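Local coordinates for protein AtGH3.15 acyl acid amido synthetase (Arabidopsis thaliana, PDB 6E1Q) that catalyses the ATP-dependent conjugation of glutamine, and possibly cysteine, to the auxin precursor indole-3-butyric acid, and accepts the herbicide 2,4-DB as acyl substrate, at residues Met354-Val362 and Pro377-Val385; Ile86-Leu95 and Lys106-Asp114. All blocks are in the same frame, centred on the assembly; numbering follows the deposited sequence.

How the contacts relate
Contact 1 and contact 2 are both antiparallel strand pairs at the edge of a sheet, each partly buried, and their centres lie about 23 Å apart; nearest atoms remain about 6 Å from each other. Contact 2, in the GH3 N-terminal domain range, is a beta hairpin whose second strand runs into a helix; a beta bulge and a capped helix start mark its polar end, while Leu94 and Pro109 fill one face and Val93, Leu95, Ile108 and Leu110 the other. Contact 1, in the central domain range, adds a short edge strand that ends in a 3-10 turn, with acidic groups at the tyrosine end and exposed, poorly ordered residues at the other. The Ile108 side chain comes within about 4 Å of that of ATP-binding Glu330, the Phe359 side chain only within about 7 Å of that of Tyr326.

Contact 1 (Met354-Val362 and Pro377-Val385); sequences MGYFEFLEV and PVVVDLVDV
Strands 356-361 and 379-381 run antiparallel, their axes 145° apart, with Phe359 and Val380 as the hydrogen-bonded pair: Phe359 N gives to Val380 O at 2.9 Å, Val380 N gives back to Phe359 O, and beyond them Glu361 N reaches Val378 O. Where the strand turns into the 3-10 segment 382-384, the link loosens, and a water bridges Phe357 O to Leu382 N. Phe359 lies alongside Leu382, its CE1 3.5 Å from Leu382 CD1, while Val385 CG2 meets CG of the ring at 4.0 Å. On the face opposite Phe359 and Val380, Leu360 CD1 packs on Val379 CG1 at 3.8 Å. With CG anti to the backbone N (chi1 -174°), Tyr356 swings its OH to 2.7 Å from Asp381 OD1, a weak bond with ring and carboxylate almost perpendicular. Glu358 OE2 stands 4.4 Å from the same OD1; Lys59 forms salt bridges with both, which probably offsets their like charges, and Arg403 adds another to Glu358. Strand 379-381 is the edge strand here: strand 390-396 pairs with the far side of 356-361, Phe422 stacks on Phe359, and helix 24-38 packs against Tyr356 and Leu382.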
# COMPACT_ATOMS: atom_id res chain seq x y z
N MET A 354 -6.93 17.68 -8.00
CA MET A 354 -7.57 16.42 -7.61
C MET A 354 -8.51 16.57 -6.42
O MET A 354 -9.21 15.61 -6.07
CB MET A 354 -6.51 15.36 -7.31
CG MET A 354 -5.54 15.15 -8.46
SD MET A 354 -6.41 14.73 -10.00
CE MET A 354 -7.05 13.12 -9.55
N GLY A 355 -8.55 17.73 -5.80
CA GLY A 355 -9.35 17.96 -4.61
C GLY A 355 -8.85 19.20 -3.91
O GLY A 355 -7.85 19.79 -4.30
N TYR A 356 -9.60 19.62 -2.90
CA TYR A 356 -9.19 20.73 -2.04
C TYR A 356 -8.54 20.15 -0.80
O TYR A 356 -9.17 19.37 -0.07
CB TYR A 356 -10.36 21.63 -1.65
CG TYR A 356 -9.94 22.87 -0.88
CD1 TYR A 356 -9.34 23.95 -1.53
CD2 TYR A 356 -10.11 22.95 0.50
CE1 TYR A 356 -8.95 25.07 -0.84
CE2 TYR A 356 -9.71 24.08 1.21
CZ TYR A 356 -9.13 25.14 0.53
OH TYR A 356 -8.73 26.28 1.21
N PHE A 357 -7.29 20.53 -0.55
CA PHE A 357 -6.42 19.86 0.41
C PHE A 357 -6.06 20.80 1.54
O PHE A 357 -5.43 21.84 1.31
CB PHE A 357 -5.15 19.35 -0.27
CG PHE A 357 -5.40 18.38 -1.39
CD1 PHE A 357 -5.87 17.11 -1.14
CD2 PHE A 357 -5.15 18.74 -2.70
CE1 PHE A 357 -6.10 16.22 -2.17
CE2 PHE A 357 -5.36 17.87 -3.72
CZ PHE A 357 -5.85 16.60 -3.46
N GLU A 358 -6.45 20.45 2.76
CA GLU A 358 -5.98 21.13 3.96
C GLU A 358 -5.10 20.19 4.76
O GLU A 358 -5.01 18.99 4.48
CB GLU A 358 -7.16 21.63 4.80
CG GLU A 358 -8.00 22.69 4.09
CD GLU A 358 -9.28 22.98 4.85
OE1 GLU A 358 -10.18 22.12 4.86
OE2 GLU A 358 -9.38 24.08 5.44
N PHE A 359 -4.45 20.74 5.77
CA PHE A 359 -3.47 19.95 6.52
C PHE A 359 -3.57 20.28 7.99
O PHE A 359 -3.45 21.45 8.39
CB PHE A 359 -2.06 20.18 5.98
CG PHE A 359 -1.89 19.65 4.59
CD1 PHE A 359 -2.23 20.43 3.49
CD2 PHE A 359 -1.51 18.33 4.37
CE1 PHE A 359 -2.14 19.92 2.21
CE2 PHE A 359 -1.41 17.82 3.10
CZ PHE A 359 -1.72 18.63 2.01
N LEU A 360 -3.79 19.25 8.78
CA LEU A 360 -3.88 19.37 10.22
C LEU A 360 -2.50 19.12 10.81
O LEU A 360 -1.91 18.05 10.60
CB LEU A 360 -4.91 18.36 10.72
CG LEU A 360 -5.20 18.16 12.20
CD1 LEU A 360 -5.37 19.50 12.90
CD2 LEU A 360 -6.47 17.30 12.30
N GLU A 361 -1.97 20.12 11.53
CA GLU A 361 -0.69 19.94 12.22
C GLU A 361 -0.80 18.79 13.21
O GLU A 361 -1.79 18.66 13.93
CB GLU A 361 -0.30 21.22 12.97
CG GLU A 361 -0.07 22.44 12.11
CD GLU A 361 0.57 23.58 12.89
OE1 GLU A 361 0.30 23.71 14.10
OE2 GLU A 361 1.36 24.35 12.29
N VAL A 362 0.23 17.96 13.25
CA VAL A 362 0.19 16.71 14.00
C VAL A 362 0.84 16.83 15.38
O VAL A 362 0.26 16.39 16.37
CB VAL A 362 0.85 15.58 13.18
CG1 VAL A 362 1.20 14.41 14.08
CG2 VAL A 362 -0.07 15.16 12.06
N PRO A 377 -5.99 21.04 16.26
CA PRO A 377 -7.09 21.95 15.90
C PRO A 377 -6.69 22.94 14.80
O PRO A 377 -7.58 23.55 14.18
CB PRO A 377 -7.38 22.68 17.22
CG PRO A 377 -6.06 22.69 17.94
CD PRO A 377 -5.37 21.40 17.55
N VAL A 378 -5.39 23.09 14.55
CA VAL A 378 -4.85 24.07 13.62
C VAL A 378 -4.68 23.43 12.25
O VAL A 378 -3.85 22.53 12.06
CB VAL A 378 -3.53 24.64 14.15
CG1 VAL A 378 -2.63 23.51 14.61
CG2 VAL A 378 -2.86 25.47 13.08
N VAL A 379 -5.44 23.90 11.26
CA VAL A 379 -5.35 23.39 9.90
C VAL A 379 -4.95 24.53 8.97
O VAL A 379 -5.40 25.67 9.14
CB VAL A 379 -6.67 22.73 9.44
CG1 VAL A 379 -7.22 21.83 10.54
CG2 VAL A 379 -7.69 23.76 8.99
N VAL A 380 -4.08 24.23 8.02
CA VAL A 380 -3.58 25.22 7.08
C VAL A 380 -3.90 24.77 5.65
O VAL A 380 -4.14 23.59 5.38
CB VAL A 380 -2.07 25.44 7.24
CG1 VAL A 380 -1.72 25.81 8.70
CG2 VAL A 380 -1.33 24.20 6.86
N ASP A 381 -3.92 25.74 4.74
CA ASP A 381 -4.05 25.48 3.32
C ASP A 381 -2.79 24.80 2.78
O ASP A 381 -1.70 24.89 3.36
CB ASP A 381 -4.29 26.78 2.55
CG ASP A 381 -5.75 27.20 2.57
OD1 ASP A 381 -6.63 26.35 2.84
OD2 ASP A 381 -6.03 28.40 2.31
N LEU A 382 -2.95 24.13 1.63
CA LEU A 382 -1.83 23.45 0.99
C LEU A 382 -0.61 24.35 0.83
O LEU A 382 0.52 23.94 1.14
CB LEU A 382 -2.27 22.91 -0.38
CG LEU A 382 -1.23 22.30 -1.32
CD1 LEU A 382 -0.68 21.01 -0.77
CD2 LEU A 382 -1.88 22.02 -2.66
N VAL A 383 -0.80 25.59 0.37
CA VAL A 383 0.34 26.47 0.12
C VAL A 383 0.95 27.06 1.38
O VAL A 383 2.03 27.67 1.31
CB VAL A 383 -0.04 27.65 -0.80
CG1 VAL A 383 -0.57 27.13 -2.13
CG2 VAL A 383 -1.05 28.55 -0.11
N ASP A 384 0.30 26.92 2.53
CA ASP A 384 0.76 27.49 3.79
C ASP A 384 1.47 26.48 4.68
O ASP A 384 1.80 26.79 5.83
CB ASP A 384 -0.41 28.09 4.54
CG ASP A 384 -1.00 29.24 3.79
OD1 ASP A 384 -0.21 29.96 3.14
OD2 ASP A 384 -2.24 29.40 3.83
N VAL A 385 1.68 25.27 4.18
CA VAL A 385 2.38 24.24 4.93
C VAL A 385 3.84 24.68 5.22
O VAL A 385 4.44 25.46 4.48
CB VAL A 385 2.27 22.97 4.08
CG1 VAL A 385 3.61 22.52 3.54
CG2 VAL A 385 1.46 21.88 4.78
O HOH W 1 -5.65 24.57 0.16

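Contact 2 (Ile86-Leu95 and Lys106-Asp114); sequences ICDRPISVLL and KLIPLTTED
Leu110 O is gripped by two groups of Ser92: the backbone N at 2.9 Å, in the carbonyl plane, and the hydroxyl OG at 3.0 Å, from above that plane. Ser92 OG sits between its own N and carbonyl carbon (chi1 57°), which turns it to the oxygen its N already holds. Val93 N adds a weak third bond, and with Ser92 and Val93 both facing Leu110 the strand forms a classic beta bulge. Past it the ladder is regular, Leu95 N and Ile108 O bonding at 2.9 Å. Leu110 lies beside Val93, its CB 3.9 Å from Val93 CG2, and reaches Leu95 with CD2; on the other face Pro109 CB takes Ile91 CD1 at 3.6 Å, and Pro109 CG meets Ile86 CD1. Thr111 is the N-cap of helix 112-132, OG1 accepting from Asp114 N, while Thr111 CG2 lies 3.4 Å from Pro90 O. A valine in its place would probably leave Asp114 N without its cap and the first turn of the helix less firmly fixed. A water ties Pro90 O to Thr112 N. Arg89 NE bridges to Asp88 OD1, and its NH2 bonds Phe398 O. Strand 158-160 flanks 91-97 on the side away from 105-111, helix 162-172 packs on Val93 and Leu95, and helix 67-78 meets Ile86 and Ile108.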
# COMPACT_ATOMS: atom_id res chain seq x y z
N ILE A 86 -24.94 13.64 -0.02
CA ILE A 86 -23.57 14.12 0.06
C ILE A 86 -23.03 14.64 -1.27
O ILE A 86 -22.07 15.43 -1.27
CB ILE A 86 -22.62 13.02 0.60
CG1 ILE A 86 -22.57 11.85 -0.39
CG2 ILE A 86 -23.04 12.56 1.98
CD1 ILE A 86 -21.57 10.77 -0.05
N CYS A 87 -23.58 14.26 -2.41
CA CYS A 87 -22.95 14.54 -3.69
C CYS A 87 -24.00 14.87 -4.74
O CYS A 87 -25.05 14.21 -4.81
CB CYS A 87 -22.10 13.33 -4.16
SG CYS A 87 -21.02 13.70 -5.55
N ASP A 88 -23.73 15.89 -5.55
CA ASP A 88 -24.65 16.30 -6.61
C ASP A 88 -24.59 15.38 -7.82
O ASP A 88 -25.39 15.55 -8.75
CB ASP A 88 -24.36 17.73 -7.05
CG ASP A 88 -23.20 17.83 -8.04
OD1 ASP A 88 -22.20 17.11 -7.87
OD2 ASP A 88 -23.30 18.62 -9.01
N ARG A 89 -23.66 14.44 -7.86
CA ARG A 89 -23.61 13.46 -8.93
C ARG A 89 -23.87 12.06 -8.38
O ARG A 89 -23.66 11.81 -7.19
CB ARG A 89 -22.26 13.52 -9.65
CG ARG A 89 -22.18 14.73 -10.60
CD ARG A 89 -20.77 15.26 -10.80
NE ARG A 89 -20.25 15.89 -9.58
CZ ARG A 89 -19.26 15.39 -8.85
NH1 ARG A 89 -18.67 14.26 -9.23
NH2 ARG A 89 -18.85 16.01 -7.75
N PRO A 90 -24.36 11.14 -9.21
CA PRO A 90 -24.65 9.79 -8.72
C PRO A 90 -23.40 9.09 -8.21
O PRO A 90 -22.30 9.28 -8.74
CB PRO A 90 -25.25 9.08 -9.94
CG PRO A 90 -25.01 9.98 -11.10
CD PRO A 90 -24.89 11.36 -10.57
N ILE A 91 -23.57 8.30 -7.16
CA ILE A 91 -22.50 7.43 -6.67
C ILE A 91 -22.48 6.19 -7.55
O ILE A 91 -23.47 5.47 -7.65
CB ILE A 91 -22.72 7.06 -5.19
CG1 ILE A 91 -22.85 8.32 -4.33
CG2 ILE A 91 -21.62 6.11 -4.69
CD1 ILE A 91 -21.67 9.20 -4.39
N SER A 92 -21.35 5.93 -8.21
CA SER A 92 -21.36 4.80 -9.14
C SER A 92 -20.87 3.50 -8.52
O SER A 92 -21.25 2.43 -9.00
CB SER A 92 -20.53 5.12 -10.38
OG SER A 92 -19.22 5.46 -10.01
N VAL A 93 -20.02 3.56 -7.48
CA VAL A 93 -19.58 2.37 -6.75
C VAL A 93 -19.23 2.79 -5.34
O VAL A 93 -18.94 3.96 -5.08
CB VAL A 93 -18.34 1.66 -7.37
CG1 VAL A 93 -18.72 0.82 -8.56
CG2 VAL A 93 -17.23 2.67 -7.72
N LEU A 94 -19.24 1.84 -4.41
CA LEU A 94 -18.54 2.03 -3.15
C LEU A 94 -17.22 1.28 -3.17
O LEU A 94 -17.17 0.12 -3.58
CB LEU A 94 -19.35 1.61 -1.93
CG LEU A 94 -20.74 2.22 -1.79
CD1 LEU A 94 -21.52 1.56 -0.68
CD2 LEU A 94 -20.55 3.71 -1.52
N LEU A 95 -16.18 1.94 -2.70
CA LEU A 95 -14.85 1.37 -2.68
C LEU A 95 -14.56 0.76 -1.31
O LEU A 95 -14.75 1.43 -0.28
CB LEU A 95 -13.81 2.44 -3.00
CG LEU A 95 -13.85 3.06 -4.41
CD1 LEU A 95 -12.73 4.08 -4.57
CD2 LEU A 95 -13.77 2.03 -5.52
N LYS A 106 -13.57 0.47 5.44
CA LYS A 106 -14.40 1.62 5.14
C LYS A 106 -14.98 1.46 3.74
O LYS A 106 -14.34 0.91 2.84
CB LYS A 106 -13.59 2.92 5.20
CG LYS A 106 -12.87 3.23 6.52
CD LYS A 106 -11.99 4.48 6.34
CE LYS A 106 -11.33 4.92 7.65
NZ LYS A 106 -10.71 6.28 7.53
N LEU A 107 -16.21 1.93 3.57
CA LEU A 107 -16.87 1.99 2.28
C LEU A 107 -16.90 3.45 1.84
O LEU A 107 -17.47 4.30 2.53
CB LEU A 107 -18.29 1.40 2.35
CG LEU A 107 -18.41 -0.07 2.77
CD1 LEU A 107 -19.85 -0.53 2.64
CD2 LEU A 107 -17.48 -0.97 1.94
N ILE A 108 -16.26 3.75 0.72
CA ILE A 108 -16.04 5.13 0.30
C ILE A 108 -16.77 5.37 -1.03
O ILE A 108 -16.50 4.69 -2.02
CB ILE A 108 -14.54 5.44 0.16
CG1 ILE A 108 -13.85 5.31 1.53
CG2 ILE A 108 -14.35 6.84 -0.39
CD1 ILE A 108 -14.35 6.29 2.57
N PRO A 109 -17.68 6.35 -1.09
CA PRO A 109 -18.35 6.65 -2.37
C PRO A 109 -17.37 7.11 -3.43
O PRO A 109 -16.38 7.79 -3.13
CB PRO A 109 -19.33 7.78 -2.00
CG PRO A 109 -19.51 7.65 -0.51
CD PRO A 109 -18.20 7.15 0.03
N LEU A 110 -17.65 6.73 -4.68
CA LEU A 110 -16.91 7.19 -5.85
C LEU A 110 -17.91 7.54 -6.95
O LEU A 110 -18.76 6.73 -7.30
CB LEU A 110 -15.93 6.12 -6.35
CG LEU A 110 -15.07 6.47 -7.57
CD1 LEU A 110 -14.13 7.62 -7.25
CD2 LEU A 110 -14.29 5.26 -8.08
N THR A 111 -17.82 8.76 -7.47
CA THR A 111 -18.58 9.13 -8.65
C THR A 111 -17.80 8.80 -9.93
O THR A 111 -16.57 8.66 -9.93
CB THR A 111 -18.94 10.62 -8.64
OG1 THR A 111 -17.75 11.41 -8.70
CG2 THR A 111 -19.69 10.98 -7.36
N THR A 112 -18.54 8.66 -11.03
CA THR A 112 -17.95 8.32 -12.32
C THR A 112 -16.98 9.41 -12.79
O THR A 112 -15.90 9.11 -13.32
CB THR A 112 -19.06 8.09 -13.35
OG1 THR A 112 -19.69 6.83 -13.10
CG2 THR A 112 -18.52 8.10 -14.78
N GLU A 113 -17.34 10.67 -12.58
CA GLU A 113 -16.47 11.78 -12.95
C GLU A 113 -15.18 11.75 -12.15
O GLU A 113 -14.08 11.91 -12.71
CB GLU A 113 -17.21 13.11 -12.72
CG GLU A 113 -18.41 13.35 -13.65
CD GLU A 113 -19.70 12.64 -13.22
OE1 GLU A 113 -19.68 11.80 -12.29
OE2 GLU A 113 -20.76 12.92 -13.83
N ASP A 114 -15.29 11.57 -10.83
CA ASP A 114 -14.10 11.43 -9.99
C ASP A 114 -13.22 10.31 -10.51
O ASP A 114 -12.01 10.49 -10.69
CB ASP A 114 -14.53 11.21 -8.53
CG ASP A 114 -13.36 11.24 -7.54
OD1 ASP A 114 -12.20 11.04 -7.95
OD2 ASP A 114 -13.60 11.44 -6.32
O HOH W 2 -21.34 9.03 -11.39